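Local coordinates for major capsid protein (Paramecium bursaria Chlorella virus 1, PDB 5TIP) that self-assembles as trimers into the large icosahedral, pseudo T=169 glycoprotein shell of a chlorella virus, at residues 334-337 with 338-342. Numbering follows the deposited sequence.
Sequences NKVQ and PYQSI
Ser341 folds its hydroxyl back onto the preceding turn of helix 330-341, where OG donates to Gln337 O at 2.7 Å. With chi1 at 62°, OG sits between its own backbone N and carbonyl carbon, tilted 28° from the plane of the Gln337 carbonyl. Ser341 N reaches the same Gln337 O only weakly (3.3 Å), so the hydroxyl supplements a poor helical bond at the C-terminal end. The two preceding amides bond in regular helical register: Gln340 N to Val336 O at 2.8 Å, Tyr339 N to Lys335 O at 3.0 Å. Pro338 has no N-H to give; its ring instead places CG 3.2 Å from Asn334 O, and the helix kinks here. On another flank Val336 and Gln340 run side by side, Val336 CG1 lying 3.7 Å from Gln340 NE2. The Gln337 chain, bent at chi2 (-78°), carries NE2 to Tyr332 OH and OE1 to Ser354 N. Asn334 ND2 bonds Pro347 O and Val350 O. Of a second subunit, Asn127 bonds Lys335 O, Arg120 Tyr339 OH and Arg130 Asn334 OD1. Proline thus breaks one backbone bond while serine strengthens the hold on Gln337 O, and polar side chains tie the helix to strand 350-354 of the same chain and across the trimer interface.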
loop_
_atom_site.group_PDB
_atom_site.type_symbol
_atom_site.label_atom_id
_atom_site.label_comp_id
_atom_site.label_asym_id
_atom_site.label_seq_id
_atom_site.Cartn_x
_atom_site.Cartn_y
_atom_site.Cartn_z
ATOM N N ASN A 334 -19.071 1.249 6.806
ATOM C CA ASN A 334 -17.907 2.125 6.819
ATOM C C ASN A 334 -16.603 1.372 7.040
ATOM O O ASN A 334 -15.562 1.783 6.515
ATOM C CB ASN A 334 -18.075 3.193 7.905
ATOM C CG ASN A 334 -16.872 4.110 8.017
ATOM O OD1 ASN A 334 -16.084 4.008 8.958
ATOM N ND2 ASN A 334 -16.730 5.019 7.060
ATOM N N LYS A 335 -16.636 0.280 7.799
ATOM C CA LYS A 335 -15.445 -0.491 8.128
ATOM C C LYS A 335 -15.377 -1.831 7.413
ATOM O O LYS A 335 -14.352 -2.156 6.805
ATOM C CB LYS A 335 -15.392 -0.720 9.644
ATOM C CG LYS A 335 -15.221 0.546 10.457
ATOM C CD LYS A 335 -15.180 0.226 11.937
ATOM C CE LYS A 335 -14.970 1.476 12.762
ATOM N NZ LYS A 335 -15.556 1.320 14.119
ATOM N N VAL A 336 -16.451 -2.620 7.463
ATOM C CA VAL A 336 -16.383 -4.013 7.033
ATOM C C VAL A 336 -16.508 -4.128 5.522
ATOM O O VAL A 336 -15.736 -4.847 4.877
ATOM C CB VAL A 336 -17.461 -4.841 7.749
ATOM C CG1 VAL A 336 -17.377 -6.299 7.326
ATOM C CG2 VAL A 336 -17.301 -4.704 9.238
ATOM N N GLN A 337 -17.495 -3.449 4.939
ATOM C CA GLN A 337 -17.622 -3.457 3.484
ATOM C C GLN A 337 -16.356 -2.966 2.796
ATOM O O GLN A 337 -15.933 -3.598 1.811
ATOM C CB GLN A 337 -18.849 -2.641 3.064
ATOM C CG GLN A 337 -20.158 -3.396 3.165
ATOM C CD GLN A 337 -20.358 -4.358 2.017
ATOM O OE1 GLN A 337 -19.911 -4.108 0.897
ATOM N NE2 GLN A 337 -21.039 -5.465 2.285
ATOM N N PRO A 338 -15.710 -1.878 3.231
ATOM C CA PRO A 338 -14.411 -1.541 2.625
ATOM C C PRO A 338 -13.317 -2.545 2.948
ATOM O O PRO A 338 -12.467 -2.816 2.091
ATOM C CB PRO A 338 -14.107 -0.152 3.207
ATOM C CG PRO A 338 -15.433 0.395 3.592
ATOM C CD PRO A 338 -16.193 -0.787 4.096
ATOM N N TYR A 339 -13.308 -3.112 4.159
ATOM C CA TYR A 339 -12.290 -4.104 4.497
ATOM C C TYR A 339 -12.386 -5.326 3.594
ATOM O O TYR A 339 -11.362 -5.865 3.157
ATOM C CB TYR A 339 -12.417 -4.522 5.964
ATOM C CG TYR A 339 -11.473 -5.640 6.369
ATOM C CD1 TYR A 339 -10.181 -5.367 6.798
ATOM C CD2 TYR A 339 -11.877 -6.969 6.319
ATOM C CE1 TYR A 339 -9.317 -6.387 7.164
ATOM C CE2 TYR A 339 -11.021 -7.992 6.681
ATOM C CZ TYR A 339 -9.743 -7.697 7.103
ATOM O OH TYR A 339 -8.888 -8.714 7.465
ATOM N N GLN A 340 -13.606 -5.772 3.295
ATOM C CA GLN A 340 -13.796 -7.005 2.543
ATOM C C GLN A 340 -13.585 -6.838 1.044
ATOM O O GLN A 340 -13.312 -7.830 0.362
ATOM C CB GLN A 340 -15.197 -7.566 2.797
ATOM C CG GLN A 340 -15.403 -8.107 4.201
ATOM C CD GLN A 340 -16.806 -8.631 4.421
ATOM O OE1 GLN A 340 -17.738 -8.268 3.702
ATOM N NE2 GLN A 340 -16.965 -9.493 5.419
ATOM N N SER A 341 -13.695 -5.619 0.514
ATOM C CA SER A 341 -13.701 -5.429 -0.930
ATOM C C SER A 341 -12.707 -4.397 -1.447
ATOM O O SER A 341 -12.472 -4.364 -2.660
ATOM C CB SER A 341 -15.108 -5.036 -1.406
ATOM O OG SER A 341 -15.518 -3.805 -0.835
ATOM N N ILE A 342 -12.113 -3.569 -0.588
ATOM C CA ILE A 342 -11.191 -2.520 -1.008
ATOM C C ILE A 342 -9.802 -2.726 -0.415
ATOM O O ILE A 342 -8.806 -2.786 -1.143
ATOM C CB ILE A 342 -11.733 -1.116 -0.652
ATOM C CG1 ILE A 342 -13.049 -0.848 -1.383
ATOM C CG2 ILE A 342 -10.710 -0.049 -1.000
ATOM C CD1 ILE A 342 -13.664 0.498 -1.055
#